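Local coordinates for pyruvate formate-lyase 2 (Archaeoglobus fulgidus, PDB 2F3O), which is a glycyl radical enzyme of the pyruvate formate-lyase family whose reaction is not established, though it is probably a lyase, at residues A[21-26]-A[78-83]; A[82-87]-A[114-119]; A[247-252]-A[287-292]; A[346-351]-A[376-381]; A[544-549]-A[601-606]. All blocks are in the same frame, centred on the assembly; numbering follows the deposited sequence.

Interaction 1: A[21-26]-A[78-83]; sequences VERCRL and FPEGVG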
# COMPACT_ATOMS: atom_id res chain seq x y z
N VAL A 21 3.18 19.91 42.12
CA VAL A 21 2.39 18.72 42.30
C VAL A 21 1.02 18.83 41.64
O VAL A 21 0.38 17.82 41.33
CB VAL A 21 2.34 18.40 43.81
CG1 VAL A 21 0.96 18.09 44.31
CG2 VAL A 21 3.31 17.30 44.13
N GLU A 22 0.60 20.06 41.36
CA GLU A 22 -0.76 20.35 40.87
C GLU A 22 -1.09 19.73 39.51
O GLU A 22 -2.21 19.26 39.30
CB GLU A 22 -1.01 21.87 40.84
CG GLU A 22 -0.88 22.58 42.20
CD GLU A 22 0.56 23.00 42.53
OE1 GLU A 22 1.45 22.77 41.69
OE2 GLU A 22 0.79 23.56 43.63
N ARG A 23 -0.12 19.72 38.59
CA ARG A 23 -0.30 19.01 37.33
C ARG A 23 -0.41 17.51 37.62
O ARG A 23 -1.33 16.86 37.14
CB ARG A 23 0.85 19.30 36.36
CG ARG A 23 0.67 18.66 34.97
CD ARG A 23 1.29 17.29 34.90
NE ARG A 23 0.91 16.55 33.72
CZ ARG A 23 1.10 15.25 33.55
NH1 ARG A 23 1.68 14.51 34.49
NH2 ARG A 23 0.74 14.68 32.42
N CYS A 24 0.51 16.99 38.41
CA CYS A 24 0.55 15.58 38.72
C CYS A 24 -0.76 15.06 39.30
O CYS A 24 -1.25 14.01 38.89
CB CYS A 24 1.69 15.32 39.69
SG CYS A 24 1.86 13.60 40.07
N ARG A 25 -1.33 15.83 40.22
CA ARG A 25 -2.58 15.50 40.91
C ARG A 25 -3.79 15.51 40.00
O ARG A 25 -4.53 14.53 39.95
CB ARG A 25 -2.87 16.51 42.02
CG ARG A 25 -2.07 16.31 43.27
CD ARG A 25 -2.68 17.12 44.38
NE ARG A 25 -3.72 16.36 45.05
CZ ARG A 25 -4.32 16.75 46.16
NH1 ARG A 25 -4.00 17.91 46.72
NH2 ARG A 25 -5.26 15.98 46.71
N LEU A 26 -3.99 16.63 39.30
CA LEU A 26 -5.15 16.82 38.45
C LEU A 26 -5.17 15.85 37.26
O LEU A 26 -6.25 15.44 36.81
CB LEU A 26 -5.23 18.25 37.95
CG LEU A 26 -5.65 19.29 38.98
CD1 LEU A 26 -5.25 20.68 38.50
CD2 LEU A 26 -7.14 19.20 39.25
N PHE A 78 5.64 13.68 36.11
CA PHE A 78 4.95 12.86 35.12
C PHE A 78 4.99 11.42 35.57
O PHE A 78 5.88 10.68 35.17
CB PHE A 78 5.58 13.03 33.72
CG PHE A 78 5.33 14.39 33.12
CD1 PHE A 78 6.16 15.46 33.41
CD2 PHE A 78 4.24 14.60 32.28
CE1 PHE A 78 5.90 16.71 32.88
CE2 PHE A 78 3.98 15.85 31.75
CZ PHE A 78 4.80 16.91 32.04
N PRO A 79 4.02 10.99 36.42
CA PRO A 79 4.05 9.63 36.96
C PRO A 79 3.76 8.56 35.91
O PRO A 79 4.06 7.39 36.14
CB PRO A 79 2.94 9.65 38.02
CG PRO A 79 1.99 10.70 37.54
CD PRO A 79 2.86 11.75 36.92
N GLU A 80 3.20 8.96 34.78
CA GLU A 80 2.95 8.05 33.67
C GLU A 80 4.29 7.68 33.01
O GLU A 80 4.45 6.60 32.44
CB GLU A 80 1.94 8.65 32.67
CG GLU A 80 2.45 9.82 31.83
CD GLU A 80 2.15 11.21 32.41
OE1 GLU A 80 1.70 12.08 31.64
OE2 GLU A 80 2.36 11.45 33.63
N GLY A 81 5.25 8.58 33.14
CA GLY A 81 6.58 8.32 32.65
C GLY A 81 7.50 7.92 33.79
O GLY A 81 7.49 6.78 34.25
N VAL A 82 8.30 8.88 34.25
CA VAL A 82 9.37 8.52 35.17
C VAL A 82 9.30 9.30 36.50
O VAL A 82 10.25 9.29 37.31
CB VAL A 82 10.75 8.53 34.42
CG1 VAL A 82 11.57 9.81 34.67
CG2 VAL A 82 11.53 7.28 34.75
N GLY A 83 8.15 9.90 36.77
CA GLY A 83 7.95 10.67 37.99
C GLY A 83 7.91 9.88 39.30
O GLY A 83 8.05 10.46 40.36
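Arg-23, on the first turn of helix 22-34, meets Glu-80 in a two-pronged salt bridge. Arg-23 NH2 donates to Glu-80 OE1 at 2.9 Å. Arg-23 NH1 reaches Glu-80 OE2 over a longer 3.3 Å. Each oxygen offers its syn lone pair, and the guanidinium and carboxylate lie nearly coplanar, 12° apart, so the two groups meet end-on with one nitrogen to each oxygen. Arg-23 NE also goes to the carbonyl of Gln-266, and NH1 also to that of Ile-77, while Glu-80 OE1 takes a second cation, Lys-509. With so many bonds the guanidinium can hardly rotate, and the flanking positive charges would probably keep Glu-80 ionised.

The flat cation also packs. Phe-78 lies over one of its faces, Phe-78 CD2 being 3.4 Å from Arg-23 CZ, but the planes are 39° apart and the ring is offset, so this is no parallel stack.

Apolar contact completes the junction, Cys-24 SG resting 3.8 Å from Pro-79 CD. Its sulfur stands anti to the backbone N (chi1 -177°), which turns it to the proline ring.

On the loop side the backbone from Phe-78 to Gly-81 forms a type I beta turn, with Phe-78 O accepting from both Gly-81 N and Gly-83 N. The arrangement is a buried arginine-carboxylate bridge joining the start of a helix to a beta turn.

Interaction 2: A[82-87]-A[114-119]; sequences VGLRII and EIAPYW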
# COMPACT_ATOMS: atom_id res chain seq x y z
N VAL A 82 8.30 8.88 34.25
CA VAL A 82 9.37 8.52 35.17
C VAL A 82 9.30 9.30 36.50
O VAL A 82 10.25 9.29 37.31
CB VAL A 82 10.75 8.53 34.42
CG1 VAL A 82 11.57 9.81 34.67
CG2 VAL A 82 11.53 7.28 34.75
N GLY A 83 8.15 9.90 36.77
CA GLY A 83 7.95 10.67 37.99
C GLY A 83 7.91 9.88 39.30
O GLY A 83 8.05 10.46 40.36
N LEU A 84 7.72 8.57 39.23
CA LEU A 84 7.73 7.75 40.43
C LEU A 84 9.15 7.50 40.93
O LEU A 84 9.33 7.05 42.07
CB LEU A 84 7.02 6.40 40.25
CG LEU A 84 5.51 6.24 40.04
CD1 LEU A 84 5.02 4.93 40.68
CD2 LEU A 84 4.70 7.41 40.58
N ARG A 85 10.15 7.78 40.08
CA ARG A 85 11.56 7.72 40.49
C ARG A 85 11.78 8.68 41.64
O ARG A 85 12.37 8.32 42.66
CB ARG A 85 12.49 8.11 39.35
CG ARG A 85 12.77 7.02 38.36
CD ARG A 85 14.08 7.24 37.61
NE ARG A 85 14.77 5.97 37.46
CZ ARG A 85 15.91 5.63 38.07
NH1 ARG A 85 16.54 6.50 38.84
NH2 ARG A 85 16.44 4.42 37.88
N ILE A 86 11.26 9.89 41.47
CA ILE A 86 11.48 10.96 42.41
C ILE A 86 10.65 10.87 43.70
O ILE A 86 11.06 11.43 44.71
CB ILE A 86 11.34 12.35 41.74
CG1 ILE A 86 12.37 13.31 42.31
CG2 ILE A 86 9.92 12.91 41.84
CD1 ILE A 86 12.14 14.70 41.89
N ILE A 87 9.52 10.14 43.68
CA ILE A 87 8.70 9.97 44.91
C ILE A 87 9.48 9.09 45.86
O ILE A 87 9.52 9.34 47.06
CB ILE A 87 7.33 9.31 44.66
CG1 ILE A 87 6.66 9.84 43.39
CG2 ILE A 87 6.40 9.49 45.83
CD1 ILE A 87 6.26 11.25 43.46
N GLU A 114 -1.25 8.40 47.46
CA GLU A 114 -2.33 8.61 46.52
C GLU A 114 -1.82 8.45 45.07
O GLU A 114 -2.40 7.71 44.29
CB GLU A 114 -2.98 9.96 46.80
CG GLU A 114 -4.27 10.28 46.08
CD GLU A 114 -4.90 11.54 46.65
OE1 GLU A 114 -5.27 12.45 45.87
OE2 GLU A 114 -5.02 11.63 47.90
N ILE A 115 -0.70 9.10 44.74
CA ILE A 115 -0.12 9.07 43.39
C ILE A 115 0.63 7.78 43.11
O ILE A 115 0.25 7.03 42.22
CB ILE A 115 0.81 10.27 43.13
CG1 ILE A 115 0.04 11.57 43.22
CG2 ILE A 115 1.47 10.17 41.78
CD1 ILE A 115 -1.25 11.60 42.44
N ALA A 116 1.68 7.52 43.88
CA ALA A 116 2.51 6.31 43.74
C ALA A 116 1.83 4.92 43.78
O ALA A 116 2.30 4.02 43.09
CB ALA A 116 3.69 6.35 44.70
N PRO A 117 0.77 4.72 44.60
CA PRO A 117 0.16 3.40 44.40
C PRO A 117 -0.73 3.29 43.16
O PRO A 117 -0.90 2.19 42.65
CB PRO A 117 -0.66 3.17 45.69
CG PRO A 117 -0.38 4.33 46.59
CD PRO A 117 0.09 5.44 45.69
N TYR A 118 -1.27 4.40 42.65
CA TYR A 118 -2.10 4.35 41.44
C TYR A 118 -1.25 4.10 40.19
O TYR A 118 -1.53 3.20 39.40
CB TYR A 118 -2.92 5.64 41.26
CG TYR A 118 -3.84 5.63 40.06
CD1 TYR A 118 -5.04 4.94 40.09
CD2 TYR A 118 -3.50 6.31 38.89
CE1 TYR A 118 -5.89 4.93 39.00
CE2 TYR A 118 -4.34 6.30 37.79
CZ TYR A 118 -5.54 5.61 37.85
OH TYR A 118 -6.38 5.57 36.75
N TRP A 119 -0.20 4.89 40.02
CA TRP A 119 0.60 4.84 38.82
C TRP A 119 1.58 3.68 38.75
O TRP A 119 2.08 3.35 37.69
CB TRP A 119 1.30 6.17 38.60
CG TRP A 119 0.33 7.16 38.14
CD1 TRP A 119 -0.25 8.15 38.87
CD2 TRP A 119 -0.25 7.23 36.83
NE1 TRP A 119 -1.14 8.85 38.09
CE2 TRP A 119 -1.16 8.31 36.84
CE3 TRP A 119 -0.07 6.50 35.65
CZ2 TRP A 119 -1.89 8.66 35.71
CZ3 TRP A 119 -0.80 6.86 34.53
CH2 TRP A 119 -1.69 7.93 34.57
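Leu-84 points its forked end at helix 105-119 and spreads its two methyls over different parts of it. Leu-84 CD1 lies 3.7 Å from Ala-116 O, whereas Leu-84 CD2 lies over Ala-116 CA (4.0 Å) and beside Trp-119 CB (4.1 Å), with Ile-115 CG2 a little further off at 4.4 Å. The leucine keeps CG beside its backbone N and anti to the carbonyl carbon (chi1 -69°), an orientation that carries the fork across to the other helix.

Against this, Trp-119 runs at about a right angle. It gives Leu-84 its CB, while the indole leads off to other partners: NE1 donates to Thr-28 OG1 on helix 22-34, and the ring meets that of Tyr-27 with planes at about 20°. Ile-115 behaves similarly, starting toward Leu-84 but ending away from it, with only its CG2 branch at the contact.

Ile-87 adds a second apolar touch, Ile-87 CG2 to Ala-116 CB at 4.3 Å. Leu-84 and Ile-87, one turn apart, thus both touch Ala-116, and no hydrogen bond crosses the interface.

Around Pro-117, whose nitrogen cannot donate to the preceding turn, helix 105-119 is kinked. The arrangement is apolar helix-helix packing: the short, weakly bonded helix 83-87 runs obliquely antiparallel to the 114-119 part of helix 105-119, crossing at -134° with local axes 10.4 Å apart, and Trp-119 extends the packing to helix 22-34.

Interaction 3: A[247-252]-A[287-292]; sequences PETFWE and KKDIGE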
# COMPACT_ATOMS: atom_id res chain seq x y z
N PRO A 247 -3.04 35.27 15.22
CA PRO A 247 -2.56 36.56 15.67
C PRO A 247 -2.28 37.53 14.52
O PRO A 247 -1.96 37.09 13.40
CB PRO A 247 -1.27 36.21 16.41
CG PRO A 247 -0.87 34.95 15.87
CD PRO A 247 -2.07 34.20 15.48
N GLU A 248 -2.41 38.83 14.80
CA GLU A 248 -2.08 39.86 13.80
C GLU A 248 -0.96 40.82 14.22
O GLU A 248 -0.32 41.46 13.38
CB GLU A 248 -3.33 40.63 13.40
CG GLU A 248 -4.04 40.01 12.22
CD GLU A 248 -5.54 40.11 12.35
OE1 GLU A 248 -6.06 39.72 13.42
OE2 GLU A 248 -6.19 40.59 11.39
N THR A 249 -0.72 40.91 15.53
CA THR A 249 0.36 41.74 16.02
C THR A 249 1.49 40.86 16.59
O THR A 249 1.29 39.67 16.81
CB THR A 249 -0.14 42.79 17.06
OG1 THR A 249 -0.31 42.16 18.34
CG2 THR A 249 -1.46 43.41 16.62
N PHE A 250 2.66 41.46 16.80
CA PHE A 250 3.82 40.77 17.33
C PHE A 250 3.58 40.31 18.76
O PHE A 250 3.99 39.21 19.15
CB PHE A 250 5.05 41.69 17.22
CG PHE A 250 6.31 41.12 17.82
CD1 PHE A 250 7.12 40.28 17.08
CD2 PHE A 250 6.71 41.48 19.10
CE1 PHE A 250 8.29 39.77 17.63
CE2 PHE A 250 7.88 40.97 19.65
CZ PHE A 250 8.67 40.12 18.92
N TRP A 251 2.92 41.15 19.54
CA TRP A 251 2.65 40.82 20.93
C TRP A 251 1.67 39.66 20.94
O TRP A 251 1.83 38.71 21.71
CB TRP A 251 2.07 42.04 21.65
CG TRP A 251 2.00 41.96 23.16
CD1 TRP A 251 2.12 40.85 23.97
CD2 TRP A 251 1.74 43.06 24.05
NE1 TRP A 251 1.97 41.20 25.29
CE2 TRP A 251 1.73 42.54 25.37
CE3 TRP A 251 1.51 44.43 23.86
CZ2 TRP A 251 1.51 43.36 26.48
CZ3 TRP A 251 1.30 45.23 24.97
CH2 TRP A 251 1.30 44.69 26.26
N GLU A 252 0.68 39.72 20.05
CA GLU A 252 -0.29 38.65 19.92
C GLU A 252 0.36 37.33 19.50
O GLU A 252 0.02 36.27 20.05
CB GLU A 252 -1.35 39.04 18.92
CG GLU A 252 -2.45 39.86 19.50
CD GLU A 252 -3.31 40.47 18.41
OE1 GLU A 252 -3.70 41.65 18.58
OE2 GLU A 252 -3.56 39.79 17.39
N LYS A 287 7.98 43.16 11.59
CA LYS A 287 8.20 44.12 10.51
C LYS A 287 6.97 45.00 10.26
O LYS A 287 7.10 46.18 9.98
CB LYS A 287 8.64 43.43 9.21
CG LYS A 287 8.80 44.33 7.97
CD LYS A 287 10.04 43.95 7.15
CE LYS A 287 9.99 44.49 5.72
NZ LYS A 287 9.10 43.70 4.81
N LYS A 288 5.78 44.41 10.40
CA LYS A 288 4.54 45.14 10.23
C LYS A 288 4.36 46.13 11.36
O LYS A 288 4.08 47.29 11.10
CB LYS A 288 3.37 44.18 10.21
CG LYS A 288 2.01 44.80 9.97
CD LYS A 288 0.90 43.79 10.29
CE LYS A 288 -0.35 43.99 9.43
NZ LYS A 288 -1.12 45.18 9.86
N ASP A 289 4.56 45.68 12.60
CA ASP A 289 4.36 46.53 13.78
C ASP A 289 5.31 47.74 13.87
O ASP A 289 4.86 48.84 14.18
CB ASP A 289 4.42 45.70 15.06
CG ASP A 289 3.14 44.94 15.35
OD1 ASP A 289 2.31 44.78 14.42
OD2 ASP A 289 2.97 44.49 16.51
N ILE A 290 6.61 47.56 13.63
CA ILE A 290 7.51 48.71 13.46
C ILE A 290 7.19 49.37 12.11
O ILE A 290 7.09 48.69 11.09
CB ILE A 290 9.02 48.29 13.52
CG1 ILE A 290 9.50 48.26 14.96
CG2 ILE A 290 9.92 49.26 12.77
CD1 ILE A 290 9.20 47.00 15.67
N GLY A 291 6.95 50.67 12.07
CA GLY A 291 6.66 51.27 10.76
C GLY A 291 5.18 51.27 10.45
O GLY A 291 4.75 51.70 9.38
N GLU A 292 4.40 50.73 11.38
CA GLU A 292 3.00 51.05 11.48
C GLU A 292 2.86 51.71 12.85
O GLU A 292 1.75 52.02 13.29
CB GLU A 292 2.15 49.78 11.42
CG GLU A 292 1.08 49.80 10.36
CD GLU A 292 0.49 48.42 10.14
OE1 GLU A 292 0.65 47.87 9.03
OE2 GLU A 292 -0.12 47.88 11.11
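Thr-249 and Asp-289 have the nearest CA atoms, 6.6 Å apart, where the start of helix 250-267 faces the end of helix 283-289. Thr-249 is the N-cap of the first helix. After Asp-289 the 287-292 segment leaves its helix through a type II beta turn to Glu-292, with Gly-291 at a positive phi of 90°.

A single hydrogen bond crosses between them: Phe-250 N donates to Asp-289 OD2 at 3.1 Å and is nearly straight, 170°, although the N-H arrives from above the carboxylate plane, 50° out of it. The same oxygen packs 3.6 Å from both Thr-249 CB and Phe-250 CB. Facing the N-terminus of helix 250-267, the Asp-289 carboxylate would probably be favoured in its charged form.

The cap itself is made within the first segment, Thr-249 OG1 accepting from Glu-252 N at 3.1 Å. Glu-252 OE2 in turn receives Glu-248 N at 3.0 Å, and both glutamates also pair with Lys-241. Outside the buried aspartate, Lys-288 runs past Glu-248 O with its CD and ends in a salt bridge to Glu-292.

The Phe-250 ring leads on to Ile-303 and Leu-304 of helix 297-310, Trp-251 packs on helix 227-241, and Lys-287 reaches Gly-376 of the second subunit.

Interaction 4: A[346-351]-A[376-381]; sequences DATNEL and GSPESF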
# COMPACT_ATOMS: atom_id res chain seq x y z
N ASP A 346 20.93 34.32 2.76
CA ASP A 346 21.01 34.58 4.18
C ASP A 346 19.64 34.97 4.70
O ASP A 346 18.95 35.81 4.10
CB ASP A 346 22.01 35.69 4.44
CG ASP A 346 22.18 35.95 5.90
OD1 ASP A 346 22.52 34.98 6.62
OD2 ASP A 346 21.94 37.10 6.33
N ALA A 347 19.23 34.36 5.81
CA ALA A 347 17.92 34.64 6.38
C ALA A 347 17.96 35.40 7.72
O ALA A 347 16.98 35.44 8.45
CB ALA A 347 17.12 33.34 6.53
N THR A 348 19.11 35.99 8.02
CA THR A 348 19.24 36.88 9.17
C THR A 348 18.36 38.13 8.94
O THR A 348 18.40 38.74 7.88
CB THR A 348 20.72 37.25 9.39
OG1 THR A 348 21.44 36.10 9.85
CG2 THR A 348 20.87 38.37 10.40
N ASN A 349 17.53 38.48 9.92
CA ASN A 349 16.72 39.69 9.85
C ASN A 349 16.98 40.47 11.12
O ASN A 349 17.77 40.02 11.94
CB ASN A 349 15.23 39.36 9.71
CG ASN A 349 14.76 38.32 10.72
OD1 ASN A 349 15.13 38.34 11.89
ND2 ASN A 349 13.93 37.39 10.26
N GLU A 350 16.29 41.59 11.30
CA GLU A 350 16.54 42.47 12.45
C GLU A 350 16.14 41.79 13.76
O GLU A 350 16.62 42.15 14.84
CB GLU A 350 15.78 43.78 12.29
CG GLU A 350 16.41 44.97 13.05
CD GLU A 350 15.38 45.96 13.60
OE1 GLU A 350 14.39 46.30 12.89
OE2 GLU A 350 15.58 46.41 14.76
N LEU A 351 15.26 40.80 13.65
CA LEU A 351 14.78 40.12 14.82
C LEU A 351 15.80 39.10 15.30
O LEU A 351 15.80 38.71 16.46
CB LEU A 351 13.45 39.46 14.50
CG LEU A 351 12.51 39.12 15.64
CD1 LEU A 351 12.34 40.28 16.61
CD2 LEU A 351 11.21 38.75 15.02
N GLY A 376 27.54 32.64 4.36
CA GLY A 376 26.94 33.86 3.86
C GLY A 376 26.33 34.72 4.95
O GLY A 376 25.56 35.64 4.65
N SER A 377 26.66 34.41 6.21
CA SER A 377 26.16 35.20 7.34
C SER A 377 26.77 36.61 7.32
O SER A 377 27.93 36.74 6.95
CB SER A 377 26.49 34.49 8.66
OG SER A 377 25.91 33.20 8.71
N PRO A 378 26.01 37.66 7.70
CA PRO A 378 26.58 39.01 7.63
C PRO A 378 27.72 39.17 8.62
O PRO A 378 27.67 38.61 9.73
CB PRO A 378 25.42 39.93 8.02
CG PRO A 378 24.20 39.10 7.88
CD PRO A 378 24.63 37.69 8.22
N GLU A 379 28.75 39.90 8.19
CA GLU A 379 29.98 40.07 8.94
C GLU A 379 29.71 40.71 10.30
O GLU A 379 30.28 40.29 11.32
CB GLU A 379 30.99 40.89 8.12
CG GLU A 379 32.29 41.26 8.83
CD GLU A 379 33.02 40.06 9.42
OE1 GLU A 379 33.24 39.05 8.69
OE2 GLU A 379 33.38 40.13 10.62
N SER A 380 28.80 41.69 10.32
CA SER A 380 28.38 42.35 11.56
C SER A 380 27.82 41.35 12.55
O SER A 380 28.15 41.41 13.74
CB SER A 380 27.35 43.43 11.28
OG SER A 380 26.63 43.11 10.10
N PHE A 381 27.01 40.43 12.06
CA PHE A 381 26.40 39.44 12.92
C PHE A 381 27.43 38.52 13.57
O PHE A 381 27.32 38.20 14.76
CB PHE A 381 25.31 38.65 12.18
CG PHE A 381 24.57 37.70 13.07
CD1 PHE A 381 23.84 38.18 14.16
CD2 PHE A 381 24.63 36.33 12.86
CE1 PHE A 381 23.18 37.31 15.00
CE2 PHE A 381 23.96 35.46 13.69
CZ PHE A 381 23.24 35.95 14.77
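Two loops that run into helices, one at 346-349 ahead of helix 350-362 and the other at 376-378 ahead of helix 379-390, lie side by side at the surface, and Asp-346, Thr-348 and Pro-378 carry most of the contact. The carboxylate of Asp-346 comes up to the proline ring, OD2 standing 3.3 Å from Pro-378 CD and 3.4 Å from its CG, while OD1 is 3.7 Å from Ser-377 CA. With CG anti to the backbone N (chi1 -177°), the acid extends toward the neighbouring loop, and Asp-346 CB rests 3.6 Å from Gly-376 O. No hydrogen bond joins the segments; polar oxygens meet carbon here. Asp-346 OD2 does receive a weak bond from Thr-348 N in its own loop.

Thr-348 points its hydroxyl at the proline ring, OG1 lying 3.9 Å from Pro-378 CD. Tyr-353 backs the group, packing on Thr-348 and Pro-378 and meeting the Phe-381 ring edge-to-face.

Asp-346 also packs on Lys-287 of the second subunit, placing this contact at a subunit boundary. Parallel strands 334-338, 368-373 and 396-400, linked through helices 350-362 and 379-390, make two successive beta-alpha-beta units, and the contact joins the loops that open their helices.

Interaction 5: A[544-549]-A[601-606]; sequences GIADVG and KYTKMV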
# COMPACT_ATOMS: atom_id res chain seq x y z
N GLY A 544 31.99 8.40 24.47
CA GLY A 544 33.30 7.80 24.70
C GLY A 544 34.04 7.47 23.42
O GLY A 544 34.78 6.49 23.34
N ILE A 545 33.83 8.29 22.40
CA ILE A 545 34.38 7.96 21.10
C ILE A 545 35.86 8.21 21.06
O ILE A 545 36.59 7.52 20.35
CB ILE A 545 33.66 8.64 19.92
CG1 ILE A 545 33.71 10.16 20.01
CG2 ILE A 545 32.24 8.21 19.89
CD1 ILE A 545 33.54 10.83 18.66
N ALA A 546 36.32 9.17 21.86
CA ALA A 546 37.74 9.41 21.95
C ALA A 546 38.43 8.42 22.89
O ALA A 546 39.57 8.07 22.67
CB ALA A 546 38.05 10.82 22.33
N ASP A 547 37.72 7.94 23.91
CA ASP A 547 38.30 6.93 24.80
C ASP A 547 38.64 5.63 24.12
O ASP A 547 39.65 5.02 24.43
CB ASP A 547 37.41 6.67 26.00
CG ASP A 547 37.52 7.75 27.02
OD1 ASP A 547 38.63 7.94 27.58
OD2 ASP A 547 36.52 8.45 27.22
N VAL A 548 37.80 5.20 23.17
CA VAL A 548 38.09 3.99 22.40
C VAL A 548 39.07 4.31 21.28
O VAL A 548 39.90 3.48 20.97
CB VAL A 548 36.83 3.30 21.85
CG1 VAL A 548 35.93 2.92 22.97
CG2 VAL A 548 36.08 4.23 20.98
N GLY A 549 38.98 5.50 20.70
CA GLY A 549 39.91 5.93 19.68
C GLY A 549 41.33 5.91 20.23
O GLY A 549 42.22 5.29 19.64
N LYS A 601 42.73 9.59 13.64
CA LYS A 601 42.14 8.73 12.61
C LYS A 601 41.33 7.58 13.22
O LYS A 601 40.38 7.10 12.61
CB LYS A 601 43.20 8.17 11.65
CG LYS A 601 44.11 7.07 12.27
CD LYS A 601 45.21 6.59 11.35
CE LYS A 601 45.90 5.38 11.93
NZ LYS A 601 46.65 4.67 10.86
N TYR A 602 41.71 7.15 14.42
CA TYR A 602 41.06 6.02 15.07
C TYR A 602 39.71 6.43 15.60
O TYR A 602 38.73 5.69 15.44
CB TYR A 602 41.91 5.46 16.22
CG TYR A 602 42.99 4.52 15.75
CD1 TYR A 602 44.33 4.90 15.74
CD2 TYR A 602 42.66 3.26 15.26
CE1 TYR A 602 45.31 4.05 15.29
CE2 TYR A 602 43.63 2.41 14.81
CZ TYR A 602 44.95 2.81 14.82
OH TYR A 602 45.92 1.94 14.35
N THR A 603 39.66 7.61 16.22
CA THR A 603 38.42 8.18 16.72
C THR A 603 37.40 8.36 15.59
O THR A 603 36.27 7.87 15.70
CB THR A 603 38.67 9.47 17.52
OG1 THR A 603 39.48 9.15 18.65
CG2 THR A 603 37.35 10.07 18.01
N LYS A 604 37.83 8.99 14.49
CA LYS A 604 37.02 9.14 13.28
C LYS A 604 36.42 7.83 12.78
O LYS A 604 35.22 7.73 12.50
CB LYS A 604 37.86 9.78 12.18
CG LYS A 604 37.31 9.60 10.79
CD LYS A 604 38.12 10.34 9.77
CE LYS A 604 37.56 10.18 8.39
NZ LYS A 604 37.81 11.42 7.65
N MET A 605 37.27 6.81 12.71
CA MET A 605 36.86 5.50 12.25
C MET A 605 35.84 4.87 13.22
O MET A 605 34.84 4.30 12.77
CB MET A 605 38.08 4.61 12.07
CG MET A 605 37.79 3.28 11.46
SD MET A 605 39.05 2.12 12.01
CE MET A 605 38.79 2.12 13.79
N VAL A 606 36.09 5.02 14.52
CA VAL A 606 35.13 4.56 15.53
C VAL A 606 33.75 5.22 15.36
O VAL A 606 32.71 4.54 15.41
CB VAL A 606 35.64 4.77 16.96
CG1 VAL A 606 34.51 4.68 17.93
CG2 VAL A 606 36.69 3.74 17.29
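Thr-603 packs against the backbone of Gly-549, Thr-603 OG1 lying 3.4 Å from Gly-549 CA. At this glycine, which has no side chain, the backbones come within 4.0 Å, CA to CA with Thr-603. The threonine OG1 stands beside its backbone N (chi1 -62°), which leaves CG2 anti to that N and over Ile-545; Thr-603 CG2 is 3.5 Å from Ile-545 O and 3.9 Å from Ile-545 CD1, and these two side chains cross at about a right angle.

Val-548 and Val-606 meet through Val-548 CG2 and Val-606 CG1, 3.5 Å apart. Tyr-602 meanwhile lays its CB 3.4 Å from Gly-549 O, while its ring leads away to Leu-552, Val-553 and Glu-556, further along helix 545-560.

The two helices cross at 123°, with local axes 8.0 Å apart at closest approach. Beyond them, the start of helix 545-560 is tied to Asn-656, which accepts from Ala-546 N through OD1 and donates its backbone N to Asp-547 OD2.

No hydrogen bond crosses between the segments, so the union rests on shape: methyl groups and backbone fit together at a glycine in a buried crossing, and polar pairing is left to the flanks.

How the interactions relate
Starting from the N terminus, interaction 1 brings the chain back from residues 78-83 to helix 22-34, and interaction 2 begins on that same stretch, sharing Val-82 and Gly-83 before closing at helix 105-119. The two are adjacent, their centres 8 Å apart, and Pro-79 packs on both Trp-119 and Leu-84. The later loops follow in series, with none nested or crossing. Interaction 3 joins helices 250-267 and 283-289, and interaction 4 the starts of helices 350-362 and 379-390; they touch through Phe-250 and Leu-351, across the chain's centre from interaction 1 in the case of interaction 4. Interaction 5, tying helix 545-560 to 597-615, stands apart, its centre 36 Å from that of interaction 4.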